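Local coordinates for protein angiotensin-converting enzyme (Anopheles gambiae, PDB 6S1Y) that probably acts as a zinc-dependent peptidase of the angiotensin-converting enzyme family and binds a gamma-linked glutamate dipeptide beside its zinc, at residues Q220-V225 with G242-H247; V225-R230 with K588-H593; Q231-K236 with A261-P266; H247-G250 with T256-N259. All coordinates share one frame; numbering follows the deposited sequence.

Contact 1: Q220-V225 with G242-H247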
loop_
_atom_site.group_PDB
_atom_site.type_symbol
_atom_site.label_atom_id
_atom_site.label_comp_id
_atom_site.label_asym_id
_atom_site.label_seq_id
_atom_site.Cartn_x
_atom_site.Cartn_y
_atom_site.Cartn_z
ATOM N N GLN A 220 11.430 5.307 -19.745
ATOM C CA GLN A 220 11.239 6.599 -20.383
ATOM C C GLN A 220 10.873 7.676 -19.366
ATOM O O GLN A 220 11.369 8.800 -19.443
ATOM C CB GLN A 220 10.169 6.493 -21.473
ATOM C CG GLN A 220 10.573 5.592 -22.647
ATOM C CD GLN A 220 11.784 6.124 -23.386
ATOM O OE1 GLN A 220 11.872 7.315 -23.674
ATOM N NE2 GLN A 220 12.729 5.235 -23.688
ATOM N N LEU A 221 10.018 7.361 -18.395
ATOM C CA LEU A 221 9.585 8.376 -17.429
ATOM C C LEU A 221 10.726 8.745 -16.502
ATOM O O LEU A 221 11.000 9.929 -16.272
ATOM C CB LEU A 221 8.408 7.853 -16.614
ATOM C CG LEU A 221 7.814 8.836 -15.610
ATOM C CD1 LEU A 221 7.320 10.121 -16.318
ATOM C CD2 LEU A 221 6.647 8.182 -14.834
ATOM N N HIS A 222 11.380 7.723 -15.925
ATOM C CA HIS A 222 12.614 7.918 -15.178
ATOM C C HIS A 222 13.585 8.821 -15.918
ATOM O O HIS A 222 14.216 9.694 -15.314
ATOM C CB HIS A 222 13.254 6.553 -14.929
ATOM C CG HIS A 222 14.605 6.616 -14.303
ATOM N ND1 HIS A 222 15.721 7.030 -14.991
ATOM C CD2 HIS A 222 15.018 6.314 -13.051
ATOM C CE1 HIS A 222 16.761 7.003 -14.183
ATOM N NE2 HIS A 222 16.363 6.565 -13.003
ATOM N N ALA A 223 13.730 8.626 -17.225
ATOM C CA ALA A 223 14.708 9.417 -17.976
ATOM C C ALA A 223 14.292 10.880 -18.065
ATOM O O ALA A 223 15.133 11.778 -18.010
ATOM C CB ALA A 223 14.882 8.827 -19.368
ATOM N N TYR A 224 12.997 11.146 -18.211
ATOM C CA TYR A 224 12.542 12.534 -18.266
ATOM C C TYR A 224 12.714 13.220 -16.917
ATOM O O TYR A 224 13.238 14.333 -16.837
ATOM C CB TYR A 224 11.090 12.590 -18.724
ATOM C CG TYR A 224 10.614 14.010 -18.977
ATOM C CD1 TYR A 224 10.884 14.632 -20.181
ATOM C CD2 TYR A 224 9.956 14.737 -17.991
ATOM C CE1 TYR A 224 10.495 15.933 -20.420
ATOM C CE2 TYR A 224 9.529 16.054 -18.228
ATOM C CZ TYR A 224 9.806 16.645 -19.441
ATOM O OH TYR A 224 9.416 17.927 -19.691
ATOM N N VAL A 225 12.310 12.557 -15.838
ATOM C CA VAL A 225 12.462 13.142 -14.504
ATOM C C VAL A 225 13.923 13.465 -14.236
ATOM O O VAL A 225 14.262 14.562 -13.773
ATOM C CB VAL A 225 11.889 12.195 -13.430
ATOM C CG1 VAL A 225 12.186 12.697 -12.020
ATOM C CG2 VAL A 225 10.389 12.037 -13.623
ATOM N N GLY A 242 23.686 8.136 -14.277
ATOM C CA GLY A 242 23.572 7.262 -13.139
ATOM C C GLY A 242 22.177 7.279 -12.550
ATOM O O GLY A 242 21.284 7.986 -13.010
ATOM N N PRO A 243 21.977 6.496 -11.501
ATOM C CA PRO A 243 20.677 6.495 -10.820
ATOM C C PRO A 243 20.380 7.857 -10.212
ATOM O O PRO A 243 21.291 8.640 -9.921
ATOM C CB PRO A 243 20.836 5.421 -9.733
ATOM C CG PRO A 243 22.027 4.610 -10.136
ATOM C CD PRO A 243 22.942 5.569 -10.884
ATOM N N ILE A 244 19.093 8.141 -10.014
ATOM C CA ILE A 244 18.666 9.434 -9.465
ATOM C C ILE A 244 18.924 9.439 -7.959
ATOM O O ILE A 244 18.486 8.506 -7.272
ATOM C CB ILE A 244 17.188 9.683 -9.748
ATOM C CG1 ILE A 244 16.910 9.709 -11.240
ATOM C CG2 ILE A 244 16.742 10.972 -9.092
ATOM C CD1 ILE A 244 15.432 9.648 -11.552
ATOM N N PRO A 245 19.605 10.466 -7.416
ATOM C CA PRO A 245 19.646 10.636 -5.948
ATOM C C PRO A 245 18.243 10.667 -5.369
ATOM O O PRO A 245 17.492 11.593 -5.661
ATOM C CB PRO A 245 20.355 11.985 -5.751
ATOM C CG PRO A 245 21.115 12.222 -7.049
ATOM C CD PRO A 245 20.327 11.538 -8.133
ATOM N N MET A 246 17.872 9.689 -4.548
ATOM C CA MET A 246 16.478 9.511 -4.190
ATOM C C MET A 246 15.935 10.619 -3.292
ATOM O O MET A 246 14.717 10.780 -3.231
ATOM C CB MET A 246 16.288 8.142 -3.519
ATOM C CG MET A 246 16.950 8.013 -2.196
ATOM S SD MET A 246 17.057 6.296 -1.673
ATOM C CE MET A 246 15.309 5.970 -1.321
ATOM N N HIS A 247 16.785 11.390 -2.608
ATOM C CA HIS A 247 16.284 12.406 -1.690
ATOM C C HIS A 247 15.693 13.600 -2.411
ATOM O O HIS A 247 15.147 14.495 -1.763
ATOM C CB HIS A 247 17.385 12.887 -0.735
ATOM C CG HIS A 247 18.564 13.524 -1.405
ATOM N ND1 HIS A 247 19.141 13.013 -2.544
ATOM C CD2 HIS A 247 19.294 14.621 -1.080
ATOM C CE1 HIS A 247 20.170 13.770 -2.896
ATOM N NE2 HIS A 247 20.287 14.751 -2.022
#
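The H222 side chain leaves the helix flank with CG trans to the backbone N (chi1 174°), which carries its imidazole outward, while I244 sets CG1 beside its own backbone N (chi1 -61°) and then runs on extended to CD1. The two side chains therefore come from opposite directions, and the end of I244 meets the ring face. The evidence for a CH-pi contact is direct: I244 CD1 lies 3.8 Å from the centroid of the H222 ring, 23° off the ring normal, over one face but displaced toward the rim. The displacement is toward the NE2-CD2 edge, since the shortest approach is I244 CD1 to H222 NE2 at 3.5 Å and I244 CG1 follows at 3.6 Å from the same NE2. V225, one turn further along, adds a lighter apolar touch, with its CG1 4.5 Å from I244 CD1. All three touching residues are buried, and the two segments bury 155 Å² between them.

The ring also has a polar tie outside the two segments, for H222 NE2 hydrogen-bonds to the carbonyl O of G468, and W596 also meets the ring. I244 pairs through its own backbone with G468 and E470, so the ring is tied to G468, just before strand 469-470, the residue that also bonds to the backbone of I244. Because NE2 faces a carbonyl acceptor, it probably carries the proton, leaving the methyl over the face as an apolar CH-pi contact while the polar need of the buried imidazole is met at G468.

Contact 2: V225-R230 with K588-H593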
loop_
_atom_site.group_PDB
_atom_site.type_symbol
_atom_site.label_atom_id
_atom_site.label_comp_id
_atom_site.label_asym_id
_atom_site.label_seq_id
_atom_site.Cartn_x
_atom_site.Cartn_y
_atom_site.Cartn_z
ATOM N N VAL A 225 12.310 12.557 -15.838
ATOM C CA VAL A 225 12.462 13.142 -14.504
ATOM C C VAL A 225 13.923 13.465 -14.236
ATOM O O VAL A 225 14.262 14.562 -13.773
ATOM C CB VAL A 225 11.889 12.195 -13.430
ATOM C CG1 VAL A 225 12.186 12.697 -12.020
ATOM C CG2 VAL A 225 10.389 12.037 -13.623
ATOM N N ARG A 226 14.818 12.523 -14.522
ATOM C CA ARG A 226 16.236 12.765 -14.297
ATOM C C ARG A 226 16.729 13.960 -15.104
ATOM O O ARG A 226 17.488 14.794 -14.597
ATOM C CB ARG A 226 17.032 11.510 -14.631
ATOM C CG ARG A 226 18.563 11.669 -14.630
ATOM C CD ARG A 226 19.275 10.333 -14.813
ATOM N NE ARG A 226 19.044 9.736 -16.120
ATOM C CZ ARG A 226 19.466 8.515 -16.466
ATOM N NH1 ARG A 226 20.133 7.790 -15.598
ATOM N NH2 ARG A 226 19.211 8.031 -17.683
ATOM N N TYR A 227 16.304 14.071 -16.363
ATOM C CA TYR A 227 16.702 15.215 -17.168
ATOM C C TYR A 227 16.251 16.526 -16.527
ATOM O O TYR A 227 17.027 17.488 -16.450
ATOM C CB TYR A 227 16.137 15.058 -18.578
ATOM C CG TYR A 227 16.316 16.281 -19.434
ATOM C CD1 TYR A 227 15.363 17.309 -19.439
ATOM C CD2 TYR A 227 17.416 16.408 -20.246
ATOM C CE1 TYR A 227 15.539 18.438 -20.224
ATOM C CE2 TYR A 227 17.600 17.508 -21.037
ATOM C CZ TYR A 227 16.674 18.517 -21.023
ATOM O OH TYR A 227 16.912 19.591 -21.811
ATOM N N LYS A 228 14.990 16.589 -16.055
ATOM C CA LYS A 228 14.476 17.836 -15.477
ATOM C C LYS A 228 15.127 18.136 -14.130
ATOM O O LYS A 228 15.413 19.295 -13.818
ATOM C CB LYS A 228 12.956 17.778 -15.314
ATOM C CG LYS A 228 12.189 17.629 -16.597
ATOM C CD LYS A 228 12.298 18.867 -17.514
ATOM C CE LYS A 228 11.069 19.762 -17.396
ATOM N NZ LYS A 228 11.211 20.942 -18.273
ATOM N N LEU A 229 15.355 17.127 -13.299
ATOM C CA LEU A 229 16.023 17.400 -12.023
ATOM C C LEU A 229 17.443 17.923 -12.253
ATOM O O LEU A 229 17.921 18.794 -11.524
ATOM C CB LEU A 229 16.059 16.154 -11.160
ATOM C CG LEU A 229 14.727 15.705 -10.580
ATOM C CD1 LEU A 229 14.901 14.341 -9.956
ATOM C CD2 LEU A 229 14.226 16.690 -9.526
ATOM N N ARG A 230 18.125 17.415 -13.279
ATOM C CA ARG A 230 19.463 17.903 -13.576
ATOM C C ARG A 230 19.441 19.342 -14.082
ATOM O O ARG A 230 20.349 20.111 -13.769
ATOM C CB ARG A 230 20.143 16.986 -14.611
ATOM C CG ARG A 230 21.492 17.447 -15.022
ATOM C CD ARG A 230 22.237 16.355 -15.818
ATOM N NE ARG A 230 23.517 16.836 -16.335
ATOM C CZ ARG A 230 23.629 17.580 -17.438
ATOM N NH1 ARG A 230 22.550 17.918 -18.137
ATOM N NH2 ARG A 230 24.818 17.994 -17.849
ATOM N N LYS A 588 13.950 11.704 -26.964
ATOM C CA LYS A 588 14.775 11.776 -28.168
ATOM C C LYS A 588 15.089 13.227 -28.523
ATOM O O LYS A 588 16.242 13.568 -28.810
ATOM C CB LYS A 588 14.082 11.095 -29.356
ATOM C CG LYS A 588 13.995 9.545 -29.324
ATOM C CD LYS A 588 13.001 9.043 -30.413
ATOM C CE LYS A 588 12.683 7.542 -30.328
ATOM N NZ LYS A 588 13.741 6.677 -30.963
ATOM N N ARG A 589 14.073 14.096 -28.509
ATOM C CA ARG A 589 14.289 15.499 -28.846
ATOM C C ARG A 589 15.299 16.137 -27.902
ATOM O O ARG A 589 16.172 16.887 -28.325
ATOM C CB ARG A 589 12.984 16.296 -28.786
ATOM C CG ARG A 589 12.041 16.184 -29.965
ATOM C CD ARG A 589 10.852 17.121 -29.728
ATOM N NE ARG A 589 9.622 16.745 -30.431
ATOM C CZ ARG A 589 9.236 17.238 -31.610
ATOM N NH1 ARG A 589 9.984 18.126 -32.259
ATOM N NH2 ARG A 589 8.094 16.837 -32.148
ATOM N N LEU A 590 15.161 15.884 -26.610
ATOM C CA LEU A 590 15.976 16.583 -25.635
ATOM C C LEU A 590 17.375 15.996 -25.523
ATOM O O LEU A 590 18.269 16.671 -25.009
ATOM C CB LEU A 590 15.305 16.551 -24.262
ATOM C CG LEU A 590 13.918 17.174 -24.106
ATOM C CD1 LEU A 590 13.302 16.698 -22.790
ATOM C CD2 LEU A 590 14.028 18.644 -24.127
ATOM N N GLY A 591 17.585 14.782 -26.021
ATOM C CA GLY A 591 18.843 14.102 -25.818
ATOM C C GLY A 591 19.012 13.546 -24.425
ATOM O O GLY A 591 20.128 13.449 -23.947
ATOM N N ALA A 592 17.925 13.205 -23.739
ATOM C CA ALA A 592 18.048 12.635 -22.409
ATOM C C ALA A 592 18.490 11.179 -22.508
ATOM O O ALA A 592 17.911 10.408 -23.284
ATOM C CB ALA A 592 16.716 12.735 -21.672
ATOM N N HIS A 593 19.508 10.790 -21.732
ATOM C CA HIS A 593 19.873 9.383 -21.684
ATOM C C HIS A 593 18.752 8.584 -21.033
ATOM O O HIS A 593 18.140 9.021 -20.050
ATOM C CB HIS A 593 21.166 9.156 -20.897
ATOM C CG HIS A 593 22.405 9.637 -21.593
ATOM N ND1 HIS A 593 22.922 10.899 -21.397
ATOM C CD2 HIS A 593 23.232 9.018 -22.472
ATOM C CE1 HIS A 593 24.008 11.046 -22.135
ATOM N NE2 HIS A 593 24.217 9.917 -22.798
HETATM O O HOH W 1 17.873 11.139 -18.360
HETATM O O HOH W 2 17.988 19.290 -24.309
#
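Y227 and L590 pack closely through a ring face, their side chains crossing at about a right angle. L590 CD1 sits 4.1 Å from the centroid of the Y227 ring, 24° off the normal, which places the methyl over one face as a CH-pi contact. The other branch, CD2, reaches the outer end of the ring, 3.8 Å from Y227 OH. Nearer the helix, Y227 CB meets A592 CB at 3.9 Å. The turn of chain that presents A592 is a Schellman motif: G591, with positive phi, is its C-prime residue, and A592 N returns to N587 O to end the helix.

The ends of the contact are watered instead. At the hydroxyl end of Y227, water 2 joins Y227 OH to L590 O. At the other end, beside exposed H593, the buried R226 is bent at chi3 (66°) and brings its guanidinium edge to H593, where NH2 donates to H593 O over 2.8 Å with an N-H...O angle of 153°. The oxygen lies in the guanidinium plane, yet the donor stands above the carbonyl plane, so the bond uses no lone-pair direction. Water 1 doubles the link, accepting from R226 NE at 2.9 Å and donating to H593 O at 2.7 Å.

R226 is further held by G595 O at NH2 and G242 O at NH1. Helix 203-233 is thus joined to the C-terminal end of helix 577-590 and the segment after it, while V225 and L229 of the same helix turn to helix 414-429 and strand 244-245 respectively.

Contact 3: Q231-K236 with A261-P266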
loop_
_atom_site.group_PDB
_atom_site.type_symbol
_atom_site.label_atom_id
_atom_site.label_comp_id
_atom_site.label_asym_id
_atom_site.label_seq_id
_atom_site.Cartn_x
_atom_site.Cartn_y
_atom_site.Cartn_z
ATOM N N GLN A 231 18.453 19.719 -14.904
ATOM C CA GLN A 231 18.348 21.116 -15.326
ATOM C C GLN A 231 18.079 22.027 -14.128
ATOM O O GLN A 231 18.621 23.132 -14.050
ATOM C CB GLN A 231 17.248 21.282 -16.374
ATOM C CG GLN A 231 17.531 20.606 -17.717
ATOM C CD GLN A 231 18.707 21.219 -18.449
ATOM O OE1 GLN A 231 18.750 22.417 -18.670
ATOM N NE2 GLN A 231 19.658 20.384 -18.856
ATOM N N LYS A 232 17.269 21.568 -13.169
ATOM C CA LYS A 232 16.918 22.379 -12.004
ATOM C C LYS A 232 18.047 22.431 -10.977
ATOM O O LYS A 232 18.358 23.503 -10.451
ATOM C CB LYS A 232 15.632 21.839 -11.355
ATOM C CG LYS A 232 14.374 22.716 -11.558
ATOM C CD LYS A 232 14.061 22.997 -13.032
ATOM C CE LYS A 232 13.442 21.776 -13.747
ATOM N NZ LYS A 232 13.650 21.792 -15.230
ATOM N N TYR A 233 18.698 21.303 -10.690
ATOM C CA TYR A 233 19.663 21.241 -9.605
ATOM C C TYR A 233 21.116 21.231 -10.061
ATOM O O TYR A 233 21.994 21.509 -9.248
ATOM C CB TYR A 233 19.438 19.982 -8.757
ATOM C CG TYR A 233 18.247 20.004 -7.821
ATOM C CD1 TYR A 233 18.110 20.974 -6.820
ATOM C CD2 TYR A 233 17.291 19.027 -7.906
ATOM C CE1 TYR A 233 17.031 20.964 -5.967
ATOM C CE2 TYR A 233 16.221 18.998 -7.043
ATOM C CZ TYR A 233 16.093 19.956 -6.076
ATOM O OH TYR A 233 15.016 19.874 -5.235
ATOM N N GLY A 234 21.406 20.886 -11.312
ATOM C CA GLY A 234 22.760 20.941 -11.824
ATOM C C GLY A 234 23.397 19.567 -11.956
ATOM O O GLY A 234 22.994 18.587 -11.326
ATOM N N ASP A 235 24.452 19.509 -12.767
ATOM C CA ASP A 235 25.075 18.224 -13.115
ATOM C C ASP A 235 25.888 17.620 -11.972
ATOM O O ASP A 235 26.012 16.399 -11.894
ATOM C CB ASP A 235 25.969 18.392 -14.352
ATOM C CG ASP A 235 26.706 17.119 -14.721
ATOM O OD1 ASP A 235 27.664 16.740 -14.010
ATOM O OD2 ASP A 235 26.327 16.483 -15.730
ATOM N N LYS A 236 26.441 18.431 -11.070
ATOM C CA LYS A 236 27.199 17.844 -9.958
ATOM C C LYS A 236 26.296 17.055 -9.015
ATOM O O LYS A 236 26.726 16.049 -8.444
ATOM C CB LYS A 236 27.948 18.925 -9.167
ATOM C CG LYS A 236 28.834 18.375 -8.029
ATOM C CD LYS A 236 29.592 19.497 -7.284
ATOM C CE LYS A 236 30.471 18.971 -6.138
ATOM N NZ LYS A 236 31.202 20.073 -5.427
ATOM N N ALA A 261 5.978 16.640 -9.077
ATOM C CA ALA A 261 5.323 16.672 -10.384
ATOM C C ALA A 261 5.332 18.077 -10.981
ATOM O O ALA A 261 5.719 18.269 -12.138
ATOM C CB ALA A 261 3.893 16.148 -10.290
ATOM N N ASP A 262 4.902 19.084 -10.211
ATOM C CA ASP A 262 4.858 20.435 -10.756
ATOM C C ASP A 262 6.258 20.971 -10.995
ATOM O O ASP A 262 6.509 21.617 -12.014
ATOM C CB ASP A 262 4.088 21.378 -9.823
ATOM C CG ASP A 262 2.592 21.103 -9.821
ATOM O OD1 ASP A 262 2.124 20.264 -10.634
ATOM O OD2 ASP A 262 1.877 21.711 -9.001
ATOM N N PHE A 263 7.166 20.739 -10.048
ATOM C CA PHE A 263 8.576 21.117 -10.167
ATOM C C PHE A 263 9.225 20.612 -11.459
ATOM O O PHE A 263 10.144 21.250 -11.973
ATOM C CB PHE A 263 9.294 20.534 -8.938
ATOM C CG PHE A 263 10.675 21.035 -8.720
ATOM C CD1 PHE A 263 10.913 22.384 -8.509
ATOM C CD2 PHE A 263 11.748 20.139 -8.652
ATOM C CE1 PHE A 263 12.201 22.847 -8.280
ATOM C CE2 PHE A 263 13.031 20.594 -8.422
ATOM C CZ PHE A 263 13.264 21.947 -8.241
ATOM N N THR A 264 8.777 19.472 -11.998
ATOM C CA THR A 264 9.409 18.898 -13.176
ATOM C C THR A 264 8.460 18.732 -14.359
ATOM O O THR A 264 8.796 18.030 -15.309
ATOM C CB THR A 264 10.034 17.545 -12.832
ATOM O OG1 THR A 264 9.004 16.643 -12.389
ATOM C CG2 THR A 264 11.084 17.693 -11.746
ATOM N N THR A 265 7.320 19.423 -14.362
ATOM C CA THR A 265 6.275 19.122 -15.320
ATOM C C THR A 265 6.639 19.629 -16.713
ATOM O O THR A 265 7.385 20.606 -16.869
ATOM C CB THR A 265 4.940 19.731 -14.865
ATOM O OG1 THR A 265 3.854 19.141 -15.599
ATOM C CG2 THR A 265 4.888 21.256 -15.070
ATOM N N PRO A 266 6.111 18.994 -17.752
ATOM C CA PRO A 266 6.453 19.431 -19.118
ATOM C C PRO A 266 6.086 20.873 -19.431
ATOM O O PRO A 266 6.841 21.554 -20.137
ATOM C CB PRO A 266 5.670 18.445 -19.990
ATOM C CG PRO A 266 5.617 17.200 -19.188
ATOM C CD PRO A 266 5.418 17.694 -17.745
#
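Next to F263, whose ring carries the contact with K232 and Y233, the hydroxyl OG1 of T264 is gripped by two groups outside the segments, the carbonyl O of I260 and Y422 OH. The backbone there is fixed as well: T264 N reaches A261 O at 3.3 Å, and a type I beta turn runs from D262 to T265.

Across the contact itself the evidence is apolar. K232 and F263 slide past each other in opposite directions, the lysine CG lying 3.6 Å from F263 CZ. A first torsion of -108°, between staggered values, and bends at chi2 and chi3 lay K232 CB and CG against F263 CZ and bring CE to 3.8 Å from F263 O. The Y233 and F263 side chains run across each other at about a right angle, with Y233 CE2 3.8 Å from F263 CE2. Their ring centroids are 5.6 Å apart and the ring planes meet at 52°, an oblique aromatic pair. R147 adds a cation-pi contact to F263 and also touches Y233.

Y233 and F263 are partly exposed residues and K232 is exposed, which makes this a surface contact. It closes the C-terminal end of helix 203-233, where G234 takes positive phi, against the loop leading to helix 276-281; that loop is tied to helix 414-429 by D262 with R423 and T265 with N419.

Contact 4: H247-G250 with T256-N259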
loop_
_atom_site.group_PDB
_atom_site.type_symbol
_atom_site.label_atom_id
_atom_site.label_comp_id
_atom_site.label_asym_id
_atom_site.label_seq_id
_atom_site.Cartn_x
_atom_site.Cartn_y
_atom_site.Cartn_z
ATOM N N HIS A 247 16.785 11.390 -2.608
ATOM C CA HIS A 247 16.284 12.406 -1.690
ATOM C C HIS A 247 15.693 13.600 -2.411
ATOM O O HIS A 247 15.147 14.495 -1.763
ATOM C CB HIS A 247 17.385 12.887 -0.735
ATOM C CG HIS A 247 18.564 13.524 -1.405
ATOM N ND1 HIS A 247 19.141 13.013 -2.544
ATOM C CD2 HIS A 247 19.294 14.621 -1.080
ATOM C CE1 HIS A 247 20.170 13.770 -2.896
ATOM N NE2 HIS A 247 20.287 14.751 -2.022
ATOM N N LEU A 248 15.787 13.625 -3.727
ATOM C CA LEU A 248 15.243 14.694 -4.545
ATOM C C LEU A 248 13.901 14.341 -5.147
ATOM O O LEU A 248 13.383 15.114 -5.955
ATOM C CB LEU A 248 16.211 15.041 -5.672
ATOM C CG LEU A 248 17.620 15.382 -5.248
ATOM C CD1 LEU A 248 18.497 15.563 -6.495
ATOM C CD2 LEU A 248 17.665 16.625 -4.373
ATOM N N LEU A 249 13.333 13.192 -4.802
ATOM C CA LEU A 249 12.105 12.742 -5.449
ATOM C C LEU A 249 10.867 12.960 -4.593
ATOM O O LEU A 249 9.806 12.405 -4.908
ATOM C CB LEU A 249 12.234 11.275 -5.843
ATOM C CG LEU A 249 13.247 11.086 -6.987
ATOM C CD1 LEU A 249 13.676 9.647 -7.070
ATOM C CD2 LEU A 249 12.615 11.530 -8.292
ATOM N N GLY A 250 10.978 13.780 -3.541
ATOM C CA GLY A 250 9.821 14.278 -2.831
ATOM C C GLY A 250 9.253 13.342 -1.799
ATOM O O GLY A 250 8.203 13.644 -1.233
ATOM N N THR A 256 6.812 7.131 -4.622
ATOM C CA THR A 256 5.967 7.897 -5.522
ATOM C C THR A 256 6.602 9.275 -5.627
ATOM O O THR A 256 7.160 9.776 -4.641
ATOM C CB THR A 256 4.525 8.012 -5.020
ATOM O OG1 THR A 256 4.536 8.508 -3.682
ATOM C CG2 THR A 256 3.844 6.646 -5.006
ATOM N N TRP A 257 6.533 9.881 -6.805
ATOM C CA TRP A 257 7.193 11.154 -7.035
ATOM C C TRP A 257 6.199 12.284 -7.273
ATOM O O TRP A 257 6.567 13.311 -7.843
ATOM C CB TRP A 257 8.163 11.040 -8.218
ATOM C CG TRP A 257 9.086 9.848 -8.183
ATOM C CD1 TRP A 257 9.414 9.081 -7.102
ATOM C CD2 TRP A 257 9.799 9.291 -9.294
ATOM N NE1 TRP A 257 10.280 8.076 -7.481
ATOM C CE2 TRP A 257 10.525 8.187 -8.822
ATOM C CE3 TRP A 257 9.876 9.613 -10.660
ATOM C CZ2 TRP A 257 11.329 7.406 -9.663
ATOM C CZ3 TRP A 257 10.664 8.826 -11.492
ATOM C CH2 TRP A 257 11.381 7.747 -10.987
ATOM N N ASP A 258 4.950 12.115 -6.829
ATOM C CA ASP A 258 3.916 13.120 -7.006
ATOM C C ASP A 258 4.330 14.490 -6.496
ATOM O O ASP A 258 3.949 15.504 -7.083
ATOM C CB ASP A 258 2.623 12.659 -6.310
ATOM C CG ASP A 258 2.834 12.303 -4.831
ATOM O OD1 ASP A 258 3.686 11.426 -4.522
ATOM O OD2 ASP A 258 2.138 12.892 -3.976
ATOM N N ASN A 259 5.130 14.549 -5.424
ATOM C CA ASN A 259 5.500 15.839 -4.837
ATOM C C ASN A 259 6.472 16.650 -5.685
ATOM O O ASN A 259 6.626 17.850 -5.437
ATOM C CB ASN A 259 6.111 15.650 -3.444
ATOM C CG ASN A 259 5.081 15.281 -2.403
ATOM O OD1 ASN A 259 3.986 15.849 -2.376
ATOM N ND2 ASN A 259 5.410 14.307 -1.552
HETATM O O HOH W 3 7.053 12.612 -3.985
#
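The irregular loop between strand 244-245 and helix 276-281 folds back on itself here, and L249 of one limb packs on W257 of the other, both buried. The two side chains lie side by side, pointing the same way, and L249 CD2 stands 3.8 Å from the centroid of the five-membered ring of W257, 14° off its normal. That is a CH-pi contact close to the centre of the indole. The other branch, CD1, approaches W257 NE1, and L249 CB covers CD1 of the indole. The indole N-H is satisfied separately, by a hydrogen bond to A254 O.

Polar bonds also join the limbs: the N259 side-chain amide donates through ND2 to G250 O at 2.9 Å, with an N-H...O angle of 156°, from a direction tilted 28° out of the carbonyl plane. Water 3 gathers three further backbone groups: it donates to L249 O at 2.9 Å and to T256 O at 2.9 Å, and it accepts from N259 N at 3.1 Å. Within 256-259, T256 OG1 donates to D258 OD1. The absence of a side chain at G250, where a CB would run into N259 CB, lets its CA come to 4.0 Å from N259 CB; its phi is positive.

The side chain of T256, at the edge of the arrangement, is about 7 Å from the bound glutamate dipeptide and about 13 Å from the zinc; the residues in contact are not among those lining the ligand pocket. The arrangement is a loop reversal closed by a side-chain-to-backbone bond and a bridging water, within the largely helical fold of the angiotensin-converting enzyme family.

How the contacts relate
Contacts 1 and 4 are buried, whereas contacts 2 and 3 lie at the surface. Helix 203-233 supplies one side of contacts 1, 2 and 3 in succession, and V225 is shared by contacts 1 and 2; it also touches both L249 and W257, which brings contact 4 into the same cluster. The buried pair rely on methyls laid over ring faces, with polar bonds to main-chain carbonyls, one made by an asparagine amide, and a bridging water. At the surface, contact 2 mixes such packing with an arginine bond and waters, while contact 3 has no polar bond between its segments. A salt bridge from R230 to D235 connects contacts 2 and 3.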